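Local atomic coordinates of Lys-gingipain catalytic subunit (PDB entry 6I9A), a protein that cuts proteins after lysine residues as a secreted cysteine protease of Porphyromonas gingivalis, degrading host proteins such as haemoglobin, collagen and immunoglobulins. Residues Met144-Tyr149 against Lys238-Phe242; Glu183-Thr187 against Pro367-Met371; Ser218-Trp222 against Tyr256-Phe261; Cys248-Gln253 against Tyr276-Asn282. All blocks are in the same frame, centred on the assembly; numbering follows the deposited sequence. Where two conformers were deposited one is given.

Contact 1: Met144-Tyr149 against Lys238-Phe242; sequences MPDKSY and KDKYF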
# COMPACT_ATOMS: atom_id res chain seq x y z
N MET A 144 -12.31 -13.49 4.71
CA MET A 144 -13.36 -13.46 3.70
C MET A 144 -13.87 -14.88 3.43
O MET A 144 -13.07 -15.84 3.41
CB MET A 144 -12.82 -12.82 2.39
CG MET A 144 -11.72 -13.60 1.69
SD MET A 144 -10.04 -13.50 2.43
CE MET A 144 -9.52 -11.83 2.00
N PRO A 145 -15.20 -15.02 3.16
CA PRO A 145 -15.77 -16.37 2.85
C PRO A 145 -15.55 -16.86 1.39
O PRO A 145 -15.78 -18.05 1.12
CB PRO A 145 -17.26 -16.19 3.10
CG PRO A 145 -17.53 -14.74 2.81
CD PRO A 145 -16.26 -13.99 3.30
N ASP A 146 -15.19 -15.97 0.46
CA ASP A 146 -14.90 -16.38 -0.93
C ASP A 146 -13.44 -15.98 -1.22
O ASP A 146 -13.24 -15.04 -2.01
CB ASP A 146 -15.90 -15.80 -1.98
CG ASP A 146 -15.56 -16.22 -3.43
OD1 ASP A 146 -14.81 -17.18 -3.59
OD2 ASP A 146 -16.04 -15.54 -4.41
N LYS A 147 -12.47 -16.87 -0.86
CA LYS A 147 -11.03 -16.55 -1.18
C LYS A 147 -10.73 -16.70 -2.66
O LYS A 147 -9.71 -16.16 -3.11
CB LYS A 147 -10.09 -17.39 -0.31
CG LYS A 147 -10.33 -17.08 1.17
CD LYS A 147 -9.51 -17.93 2.08
CE LYS A 147 -9.56 -17.43 3.51
NZ LYS A 147 -10.93 -17.50 4.16
N SER A 148 -11.61 -17.36 -3.43
CA SER A 148 -11.34 -17.51 -4.87
C SER A 148 -11.25 -16.14 -5.59
O SER A 148 -10.63 -16.08 -6.66
CB SER A 148 -12.38 -18.39 -5.54
OG SER A 148 -13.59 -17.69 -5.74
N TYR A 149 -11.84 -15.08 -5.04
CA TYR A 149 -11.78 -13.76 -5.70
C TYR A 149 -10.32 -13.31 -5.79
O TYR A 149 -9.99 -12.47 -6.63
CB TYR A 149 -12.69 -12.73 -5.03
CG TYR A 149 -12.02 -11.85 -3.99
CD1 TYR A 149 -11.78 -12.32 -2.70
CD2 TYR A 149 -11.62 -10.57 -4.31
CE1 TYR A 149 -11.15 -11.52 -1.75
CE2 TYR A 149 -10.98 -9.76 -3.38
CZ TYR A 149 -10.76 -10.23 -2.10
OH TYR A 149 -10.14 -9.48 -1.13
N LYS A 238 -19.19 -7.05 -1.54
CA LYS A 238 -19.07 -7.32 -0.12
C LYS A 238 -18.11 -8.46 0.07
O LYS A 238 -18.17 -9.47 -0.63
CB LYS A 238 -20.46 -7.59 0.50
CG LYS A 238 -20.38 -7.94 2.01
CD LYS A 238 -21.76 -8.03 2.66
CE LYS A 238 -21.67 -8.64 4.04
NZ LYS A 238 -23.00 -8.77 4.67
N ASP A 239 -17.17 -8.28 1.03
CA ASP A 239 -16.17 -9.25 1.42
C ASP A 239 -15.16 -9.56 0.32
O ASP A 239 -14.40 -10.51 0.46
CB ASP A 239 -16.83 -10.56 1.91
CG ASP A 239 -17.71 -10.46 3.14
OD1 ASP A 239 -17.58 -9.49 3.90
OD2 ASP A 239 -18.57 -11.33 3.32
N LYS A 240 -15.07 -8.72 -0.73
CA LYS A 240 -14.16 -8.99 -1.84
C LYS A 240 -13.39 -7.72 -2.20
O LYS A 240 -13.56 -7.13 -3.29
CB LYS A 240 -14.98 -9.52 -3.04
CG LYS A 240 -15.56 -10.94 -2.74
CD LYS A 240 -16.40 -11.43 -3.91
CE LYS A 240 -17.67 -10.64 -4.13
NZ LYS A 240 -18.70 -11.34 -5.00
N TYR A 241 -12.54 -7.28 -1.26
CA TYR A 241 -11.91 -5.98 -1.38
C TYR A 241 -10.62 -6.05 -2.14
O TYR A 241 -9.80 -6.94 -2.00
CB TYR A 241 -11.71 -5.35 0.03
CG TYR A 241 -13.00 -5.44 0.81
CD1 TYR A 241 -14.19 -4.92 0.28
CD2 TYR A 241 -13.07 -6.14 2.00
CE1 TYR A 241 -15.41 -5.11 0.94
CE2 TYR A 241 -14.29 -6.31 2.69
CZ TYR A 241 -15.45 -5.79 2.14
OH TYR A 241 -16.69 -5.96 2.73
N PHE A 242 -10.39 -4.99 -2.96
CA PHE A 242 -9.24 -4.97 -3.87
C PHE A 242 -8.28 -3.80 -3.60
O PHE A 242 -8.63 -2.80 -2.94
CB PHE A 242 -9.73 -4.96 -5.35
CG PHE A 242 -10.81 -3.93 -5.66
CD1 PHE A 242 -10.50 -2.58 -5.86
CD2 PHE A 242 -12.13 -4.33 -5.84
CE1 PHE A 242 -11.50 -1.66 -6.13
CE2 PHE A 242 -13.12 -3.42 -6.13
CZ PHE A 242 -12.81 -2.11 -6.31
O HOH W 1 -15.36 -13.24 0.03
O HOH W 2 -11.92 -9.14 1.03
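Y149 turns its ring onto the backbone of K240 with an unusual first torsion, well away from any staggered position (chi1 94°), which carries the phenol across to the 238-242 segment, while K240 sends its CG away from its own carbonyl carbon (chi1 -68°) and runs its chain obliquely past the same ring. The CA of K240 sits over the centre of the Y149 face, 3.6 Å from the ring centroid, a CH-pi contact. Beside it, K240 CB lies 3.7 Å from Y149 CD2. A tyrosine suits this place because its flat face covers the backbone and its hydroxyl still reaches further along: Y149 OH donates to Y241 O at 2.7 Å, with the acceptor near the ring plane and the donor tilted 19° from the carbonyl plane. A water also donates to Y149 OH and accepts from Y241 N, so this buried polar end is well satisfied. At the other end P145 crosses D239 at about a right angle, its CD 3.5 Å from D239 OD2, and M144 CB rests 3.4 Å from D239 O. A second water accepts from D146 N and donates to D239 O, bridging the two backbones. K240 bends at chi3, and its NZ donates to T206 O at the end of helix 202-206. The contact joins the loop leading from helix 126-141 into strand 152-157 to the loop that enters strand 242-247, and helix 126-141 flanks it, with Y139 against Y149 and M138 against D239 and Y241.

Contact 2: Glu183-Thr187 against Pro367-Met371; sequences EHGYT and PYRAM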
# COMPACT_ATOMS: atom_id res chain seq x y z
N GLU A 183 -0.10 -19.17 -14.86
CA GLU A 183 1.15 -19.75 -14.33
C GLU A 183 1.49 -19.16 -12.98
O GLU A 183 2.23 -19.78 -12.20
CB GLU A 183 2.30 -19.52 -15.34
CG GLU A 183 2.09 -20.30 -16.65
CD GLU A 183 1.09 -19.77 -17.70
OE1 GLU A 183 0.46 -18.69 -17.53
OE2 GLU A 183 0.98 -20.44 -18.74
N HIS A 184 0.92 -17.98 -12.63
CA HIS A 184 1.09 -17.36 -11.31
C HIS A 184 -0.13 -17.56 -10.42
O HIS A 184 -0.20 -17.00 -9.33
CB HIS A 184 1.40 -15.86 -11.45
CG HIS A 184 2.80 -15.62 -11.95
ND1 HIS A 184 3.12 -15.85 -13.27
CD2 HIS A 184 3.92 -15.26 -11.28
CE1 HIS A 184 4.43 -15.59 -13.37
NE2 HIS A 184 4.94 -15.22 -12.21
N GLY A 185 -1.06 -18.41 -10.86
CA GLY A 185 -2.25 -18.75 -10.06
C GLY A 185 -3.50 -17.96 -10.34
O GLY A 185 -4.50 -18.21 -9.66
N TYR A 186 -3.50 -17.05 -11.30
CA TYR A 186 -4.70 -16.28 -11.60
C TYR A 186 -5.59 -17.04 -12.56
O TYR A 186 -5.17 -17.35 -13.69
CB TYR A 186 -4.35 -14.90 -12.19
CG TYR A 186 -3.66 -14.04 -11.16
CD1 TYR A 186 -4.41 -13.31 -10.24
CD2 TYR A 186 -2.28 -13.88 -11.15
CE1 TYR A 186 -3.79 -12.49 -9.28
CE2 TYR A 186 -1.66 -13.06 -10.22
CZ TYR A 186 -2.42 -12.33 -9.32
OH TYR A 186 -1.78 -11.50 -8.42
N THR A 187 -6.78 -17.38 -12.09
CA THR A 187 -7.74 -18.15 -12.88
C THR A 187 -8.53 -17.28 -13.83
O THR A 187 -9.08 -17.79 -14.81
CB THR A 187 -8.75 -18.86 -11.93
OG1 THR A 187 -9.43 -17.88 -11.14
CG2 THR A 187 -8.05 -19.86 -11.00
N PRO A 367 -0.23 -7.05 -0.32
CA PRO A 367 -1.22 -7.71 -1.17
C PRO A 367 -0.80 -9.13 -1.48
O PRO A 367 0.36 -9.44 -1.77
CB PRO A 367 -1.25 -6.85 -2.46
CG PRO A 367 -0.70 -5.50 -1.99
CD PRO A 367 0.37 -5.88 -1.00
N TYR A 368 -1.82 -10.02 -1.50
CA TYR A 368 -1.59 -11.38 -1.98
C TYR A 368 -1.37 -11.36 -3.50
O TYR A 368 -1.67 -10.36 -4.19
CB TYR A 368 -2.83 -12.28 -1.63
CG TYR A 368 -3.22 -12.20 -0.17
CD1 TYR A 368 -2.33 -12.57 0.83
CD2 TYR A 368 -4.48 -11.75 0.20
CE1 TYR A 368 -2.68 -12.48 2.17
CE2 TYR A 368 -4.86 -11.66 1.54
CZ TYR A 368 -3.94 -12.00 2.53
OH TYR A 368 -4.23 -11.87 3.87
N ARG A 369 -0.79 -12.44 -4.02
CA ARG A 369 -0.55 -12.60 -5.44
C ARG A 369 -1.21 -13.90 -5.83
O ARG A 369 -0.62 -14.98 -5.66
CB ARG A 369 0.93 -12.58 -5.75
CG ARG A 369 1.58 -11.22 -5.52
CD ARG A 369 3.12 -11.26 -5.82
NE ARG A 369 3.89 -12.05 -4.85
CZ ARG A 369 4.38 -11.56 -3.72
NH1 ARG A 369 4.11 -10.33 -3.36
NH2 ARG A 369 5.07 -12.35 -2.88
N ALA A 370 -2.45 -13.81 -6.29
CA ALA A 370 -3.36 -14.95 -6.49
C ALA A 370 -3.62 -15.61 -5.10
O ALA A 370 -3.69 -14.88 -4.11
CB ALA A 370 -2.82 -15.91 -7.55
N MET A 371 -3.89 -16.93 -5.04
CA MET A 371 -4.26 -17.50 -3.74
C MET A 371 -3.05 -17.55 -2.82
O MET A 371 -2.06 -18.21 -3.13
CB MET A 371 -4.83 -18.90 -3.92
CG MET A 371 -5.29 -19.53 -2.62
SD MET A 371 -6.75 -18.74 -1.91
CE MET A 371 -8.01 -19.21 -3.11
O HOH W 3 1.36 -15.52 -7.66
O HOH W 4 -4.21 -19.16 -7.11
O HOH W 5 -3.48 -9.93 -6.88
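CH-pi packing comes first: the methyl group of A370 stands over the centre of the Y186 ring, its CB 3.8 Å from the centroid and only 5° off the normal. Y186 holds CG away from its own carbonyl carbon (chi1 -67°), which lays the ring beneath the methyl. Van der Waals contact with backbone completes the seat of A370, whose CB lies 3.3 Å from H184 O and 3.5 Å from G185 C. So small a side chain fits between the ring and this turn, and G185, at a positive phi of 95°, brings its backbone close without a CB that would crowd the alanine. This is plain packing in the catalytic domain: the loop entering edge strand 188-192 meets the linker that runs on from strand 357-361 to the C-terminal immunoglobulin-like domain. Water supplies the polar links. One water donates to both H184 O, at 2.7 Å, and R369 O; another donates to G185 O and accepts from M371 N; a third lies in the plane of the Y186 ring, 2.8 Å from its OH, and donates to Y368 O. Around the pair, Y180 and F317 touch Y186, and the backbone N of R369 donates to N442 OD1.

Contact 3: Ser218-Trp222 against Tyr256-Phe261; sequences SETAW and YVQPCF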
# COMPACT_ATOMS: atom_id res chain seq x y z
N SER A 218 -10.32 11.80 -14.30
CA SER A 218 -10.80 13.05 -13.75
C SER A 218 -10.72 12.95 -12.22
O SER A 218 -10.37 11.90 -11.67
CB SER A 218 -12.21 13.40 -14.19
OG SER A 218 -13.12 12.59 -13.45
N GLU A 219 -11.10 14.02 -11.51
CA GLU A 219 -11.02 13.97 -10.04
C GLU A 219 -11.93 12.93 -9.47
O GLU A 219 -11.66 12.43 -8.38
CB GLU A 219 -11.45 15.32 -9.43
CG GLU A 219 -10.62 16.53 -9.92
CD GLU A 219 -11.16 17.27 -11.16
OE1 GLU A 219 -11.97 16.67 -11.92
OE2 GLU A 219 -10.76 18.43 -11.38
N THR A 220 -13.02 12.60 -10.20
CA THR A 220 -14.06 11.72 -9.67
C THR A 220 -14.34 10.53 -10.56
O THR A 220 -15.39 9.88 -10.39
CB THR A 220 -15.36 12.53 -9.41
OG1 THR A 220 -15.77 13.13 -10.65
CG2 THR A 220 -15.18 13.58 -8.34
N ALA A 221 -13.43 10.19 -11.48
CA ALA A 221 -13.70 9.07 -12.37
C ALA A 221 -12.46 8.55 -13.04
O ALA A 221 -11.53 9.29 -13.37
CB ALA A 221 -14.70 9.48 -13.49
N TRP A 222 -12.52 7.26 -13.37
CA TRP A 222 -11.76 6.69 -14.48
C TRP A 222 -12.62 7.07 -15.69
O TRP A 222 -13.81 6.73 -15.74
CB TRP A 222 -11.57 5.17 -14.34
CG TRP A 222 -10.66 4.80 -13.22
CD1 TRP A 222 -9.78 5.61 -12.55
CD2 TRP A 222 -10.42 3.47 -12.76
NE1 TRP A 222 -9.03 4.86 -11.68
CE2 TRP A 222 -9.41 3.54 -11.78
CE3 TRP A 222 -10.99 2.22 -13.05
CZ2 TRP A 222 -8.88 2.40 -11.15
CZ3 TRP A 222 -10.51 1.09 -12.38
CH2 TRP A 222 -9.47 1.19 -11.44
N TYR A 256 -9.75 18.18 -3.49
CA TYR A 256 -10.78 18.63 -4.41
C TYR A 256 -12.05 19.04 -3.62
O TYR A 256 -12.27 18.61 -2.48
CB TYR A 256 -11.09 17.52 -5.40
CG TYR A 256 -12.05 17.91 -6.51
CD1 TYR A 256 -11.76 18.99 -7.37
CD2 TYR A 256 -13.17 17.13 -6.79
CE1 TYR A 256 -12.59 19.28 -8.47
CE2 TYR A 256 -14.01 17.43 -7.86
CZ TYR A 256 -13.73 18.53 -8.67
OH TYR A 256 -14.61 18.82 -9.70
N VAL A 257 -12.91 19.85 -4.26
CA VAL A 257 -14.14 20.39 -3.66
C VAL A 257 -15.12 19.27 -3.30
O VAL A 257 -16.00 19.48 -2.46
CB VAL A 257 -14.79 21.47 -4.56
CG1 VAL A 257 -15.26 20.88 -5.90
CG2 VAL A 257 -15.93 22.20 -3.85
N GLN A 258 -14.98 18.10 -3.93
CA GLN A 258 -15.74 16.90 -3.61
C GLN A 258 -14.75 15.80 -3.24
O GLN A 258 -13.60 15.86 -3.69
CB GLN A 258 -16.60 16.45 -4.81
CG GLN A 258 -17.67 17.49 -5.25
CD GLN A 258 -18.68 17.89 -4.17
OE1 GLN A 258 -19.21 19.00 -4.18
NE2 GLN A 258 -18.96 17.00 -3.23
N PRO A 259 -15.14 14.75 -2.52
CA PRO A 259 -14.21 13.63 -2.31
C PRO A 259 -13.74 13.10 -3.68
O PRO A 259 -14.53 12.90 -4.63
CB PRO A 259 -15.06 12.58 -1.57
CG PRO A 259 -16.06 13.48 -0.80
CD PRO A 259 -16.42 14.50 -1.83
N CYS A 260 -12.43 12.89 -3.81
CA CYS A 260 -11.94 12.42 -5.08
C CYS A 260 -12.21 10.92 -5.25
O CYS A 260 -12.57 10.23 -4.29
CB CYS A 260 -10.46 12.76 -5.25
SG CYS A 260 -9.34 11.83 -4.13
N PHE A 261 -11.99 10.40 -6.46
CA PHE A 261 -12.20 9.00 -6.75
C PHE A 261 -11.46 8.09 -5.76
O PHE A 261 -12.03 7.11 -5.27
CB PHE A 261 -11.72 8.76 -8.20
CG PHE A 261 -11.89 7.36 -8.69
CD1 PHE A 261 -10.91 6.39 -8.46
CD2 PHE A 261 -13.01 7.01 -9.44
CE1 PHE A 261 -11.05 5.09 -8.96
CE2 PHE A 261 -13.15 5.71 -9.95
CZ PHE A 261 -12.15 4.77 -9.74
O HOH W 6 -13.30 20.08 -11.77
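Next to the active-site cleft, the beta turn S218-A221 receives the start of helix 261-267, close to the first calcium site, to which F254 and E263 belong. F261 N donates to E219 O at 2.8 Å, in the carbonyl plane, tying the first turn of the helix to the type I turn. E219 also covers Y256: its CG lies 3.6 Å from the ring centroid, over the face, and its bent chain lays the carboxylate nearly flat on the ring, the planes 19° apart. A water donates to E219 OE2 and lies 2.8 Å from Y256 OH, so glutamate suits the place by offering methylenes to the ring and a charge to water. Further along, F261, its CG anti to the backbone N (chi1 -179°), reaches W222 and stacks face to face on the five-membered ring, centroids 4.2 Å apart and planes at 28°. T220 O meets the edge of the F261 ring. The indole NE1 of W222 is taken up by Y276 OH, so that its polar edge is satisfied within an aromatic cluster. S218 OG accepts from T220 N at 3.3 Å, which makes an ST turn within the beta turn. C260 is the N-cap, its side chain capping a backbone N of the first helical turn: an N-capped helix start packed against a beta hairpin.

Contact 4: Cys248-Gln253 against Tyr276-Asn282; sequences CCITAQ and YIGSSPN. With H8E (benzyl-N-[(2S)-1-[[(3S)-7-amino-1-(benzylamino)-1,2-dioxoheptan-3-yl]amino]-5-(2-methyl-2-phenylhydrazinyl)-1,5-dioxopentan-2-yl]carbamate), chain I.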
# COMPACT_ATOMS: atom_id res chain seq x y z
N CYS A 248 -3.42 7.50 -14.34
CA CYS A 248 -4.28 8.48 -15.03
C CYS A 248 -4.24 9.78 -14.27
O CYS A 248 -3.77 9.83 -13.13
CB CYS A 248 -5.72 7.97 -15.19
SG CYS A 248 -6.53 7.55 -13.62
N CYS A 249 -4.78 10.83 -14.83
CA CYS A 249 -4.83 12.12 -14.14
C CYS A 249 -5.74 12.12 -12.94
O CYS A 249 -6.79 11.46 -12.96
CB CYS A 249 -5.34 13.20 -15.12
SG CYS A 249 -4.24 13.49 -16.55
N ILE A 250 -5.34 12.88 -11.93
CA ILE A 250 -6.06 13.59 -10.87
C ILE A 250 -7.09 12.78 -10.04
O ILE A 250 -7.70 13.42 -9.16
CB ILE A 250 -6.71 14.90 -11.41
CG1 ILE A 250 -7.78 14.65 -12.49
CG2 ILE A 250 -5.59 15.83 -11.93
CD1 ILE A 250 -8.43 15.97 -13.02
N THR A 251 -7.18 11.45 -10.18
CA THR A 251 -8.14 10.71 -9.35
C THR A 251 -7.79 10.70 -7.87
O THR A 251 -8.68 10.35 -7.07
CB THR A 251 -8.24 9.28 -9.83
OG1 THR A 251 -7.00 8.59 -9.65
CG2 THR A 251 -8.77 9.14 -11.25
N ALA A 252 -6.54 11.05 -7.50
CA ALA A 252 -6.14 11.10 -6.09
C ALA A 252 -5.94 12.54 -5.68
O ALA A 252 -5.20 12.82 -4.75
CB ALA A 252 -4.89 10.26 -5.87
N GLN A 253 -6.65 13.49 -6.30
CA GLN A 253 -6.53 14.94 -5.91
C GLN A 253 -7.43 15.14 -4.69
O GLN A 253 -8.57 15.60 -4.77
CB GLN A 253 -6.94 15.81 -7.08
CG GLN A 253 -6.42 17.25 -6.87
CD GLN A 253 -6.70 18.11 -8.06
OE1 GLN A 253 -7.57 19.03 -8.02
NE2 GLN A 253 -5.98 17.87 -9.13
N TYR A 276 -5.83 2.50 -2.56
CA TYR A 276 -5.82 3.08 -3.92
C TYR A 276 -4.52 3.78 -4.13
O TYR A 276 -4.05 4.52 -3.27
CB TYR A 276 -6.96 4.08 -4.07
CG TYR A 276 -7.08 4.62 -5.48
CD1 TYR A 276 -7.56 3.82 -6.51
CD2 TYR A 276 -6.67 5.91 -5.79
CE1 TYR A 276 -7.67 4.30 -7.82
CE2 TYR A 276 -6.79 6.41 -7.10
CZ TYR A 276 -7.28 5.59 -8.11
OH TYR A 276 -7.40 6.01 -9.40
N ILE A 277 -3.92 3.54 -5.31
CA ILE A 277 -2.75 4.32 -5.73
C ILE A 277 -3.16 5.15 -6.94
O ILE A 277 -3.71 4.59 -7.91
CB ILE A 277 -1.56 3.40 -6.13
CG1 ILE A 277 -1.05 2.65 -4.88
CG2 ILE A 277 -0.44 4.26 -6.74
CD1 ILE A 277 -0.16 1.45 -5.23
N GLY A 278 -2.94 6.45 -6.89
CA GLY A 278 -3.24 7.29 -8.03
C GLY A 278 -2.52 8.61 -7.89
O GLY A 278 -1.75 8.84 -6.93
N SER A 279 -2.78 9.50 -8.83
CA SER A 279 -2.08 10.77 -8.94
C SER A 279 -2.96 11.94 -8.54
O SER A 279 -4.13 12.01 -8.91
CB SER A 279 -1.65 10.97 -10.39
OG SER A 279 -0.89 12.16 -10.54
N SER A 280 -2.39 12.86 -7.74
CA SER A 280 -3.09 14.10 -7.39
C SER A 280 -3.16 15.09 -8.59
O SER A 280 -4.24 15.56 -8.90
CB SER A 280 -2.41 14.69 -6.16
OG SER A 280 -2.92 16.00 -5.95
N PRO A 281 -2.05 15.35 -9.29
CA PRO A 281 -2.10 16.20 -10.49
C PRO A 281 -2.31 15.31 -11.72
O PRO A 281 -2.56 14.09 -11.64
CB PRO A 281 -0.71 16.81 -10.51
CG PRO A 281 0.18 15.64 -10.10
CD PRO A 281 -0.64 15.03 -8.95
N ASN A 282 -2.16 15.89 -12.90
CA ASN A 282 -2.16 15.08 -14.12
C ASN A 282 -1.05 14.06 -14.08
O ASN A 282 0.04 14.35 -13.54
CB ASN A 282 -1.94 16.00 -15.35
CG ASN A 282 -3.09 16.96 -15.56
OD1 ASN A 282 -4.17 16.81 -15.01
ND2 ASN A 282 -2.88 17.96 -16.42
CAQ H8E I . -10.50 14.20 -17.97
CAK H8E I . -11.83 13.76 -18.19
CAH H8E I . -12.15 13.08 -19.36
CAL H8E I . -11.19 12.85 -20.35
CAR H8E I . -9.91 13.32 -20.11
CBO H8E I . -9.52 13.95 -18.94
CBA H8E I . -8.20 14.42 -18.82
NBE H8E I . -7.27 13.41 -18.30
CBL H8E I . -5.96 13.35 -18.67
OAE H8E I . -5.50 14.07 -19.56
CBN H8E I . -5.10 12.32 -17.93
OAG H8E I . -5.78 11.41 -17.36
CBS H8E I . -3.90 11.84 -18.80
CBB H8E I . -3.32 10.50 -18.33
CAY H8E I . -2.22 9.97 -19.26
CAX H8E I . -1.43 8.78 -18.71
CAW H8E I . -2.25 7.50 -18.70
NAB H8E I . -1.41 6.38 -18.18
NBG H8E I . -2.83 12.84 -18.92
C H8E I . -2.38 13.38 -20.05
O H8E I . -2.83 13.18 -21.17
CA H8E I . -1.35 14.47 -19.80
N H8E I . -0.49 14.70 -20.97
CBK H8E I . 0.41 13.79 -21.40
OAD H8E I . 0.44 12.66 -20.88
OBI H8E I . 1.17 14.18 -22.35
CBD H8E I . 2.12 13.22 -22.94
CBP H8E I . 2.72 13.76 -24.16
CAS H8E I . 3.99 14.34 -24.16
CAM H8E I . 4.61 14.86 -25.34
CAI H8E I . 3.83 14.81 -26.51
CAN H8E I . 2.54 14.29 -26.49
CAT H8E I . 1.98 13.76 -25.34
CB H8E I . -2.07 15.79 -19.45
CG H8E I . -3.03 16.28 -20.56
CD H8E I . -3.97 17.33 -20.04
OE1 H8E I . -3.61 18.51 -19.96
NE2 H8E I . -5.14 16.82 -19.62
NBT H8E I . -6.10 17.59 -18.94
CAA H8E I . -6.36 17.09 -17.57
CBQ H8E I . -7.14 18.10 -19.78
CAU H8E I . -8.41 18.39 -19.27
CAO H8E I . -9.39 18.95 -20.10
CAJ H8E I . -9.10 19.21 -21.44
CAP H8E I . -7.86 18.89 -21.96
CAV H8E I . -6.87 18.35 -21.13
O HOH W 7 -4.65 8.67 -10.82
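C248 begins the segment, its carbonyl oxygen against S279 CB at 3.6 Å; a water donates to C248 O and accepts from T251 OG1 and S279 N, and so links the three residues across the contact. C249, the nucleophile, follows: its SG is covalently joined to CBN of the inhibitor, and its own N donates to the inhibitor oxygen OAG at 2.8 Å, as an oxyanion-hole amide would. N282 lies against the sulfur, its CB 3.6 Å from C249 SG, and its OD1 approaches the inhibitor. I250 turns the chain at a positive phi of 52°; its N donates to P281 O from one face of the carbonyl plane while S279 OG donates from the other, so two bonds hold this oxygen. The I250 CA meets S280 O at 3.3 Å. T251, with OG1 between N and the carbonyl carbon (chi1 65°), accepts from Y276 OH at 2.6 Å near the ring plane; threonine suits the place because the same hydroxyl donates to the bridging water. A252 N donates to S279 O, and its small methyl packs on the backbone of G278, where a side chain would clash with T251 OG1. Q253 extends its chain so that NE2 donates to S280 O at 2.9 Å and 169°, in its amide plane. The loop after strand 242-247 thus lies along the end of strand 273-279, next to strand 357-361 and helix 350-356.

Overall arrangement
All four contacts lie in the catalytic part of the chain, around its six-stranded sheet. Contacts 3 and 4 are neighbours, centres 9 Å apart, and touch through W222 and Y276 and through S218 and T251; the loop after strand 242-247, which includes the nucleophile, packs against both 218-222 and 276-282. Contacts 1 and 2 lie about 26 to 31 Å from them between centres but only 14 Å from each other, meeting where M371 packs on K147 and S148. Along the chain, contact 2 encloses contacts 3 and 4 and crosses contact 1, and contact 1 closes before contact 4 opens. Contacts 1 and 2 join loops entering strands 152-157, 188-192 and 242-247 to one another and to the connection after strand 357-361.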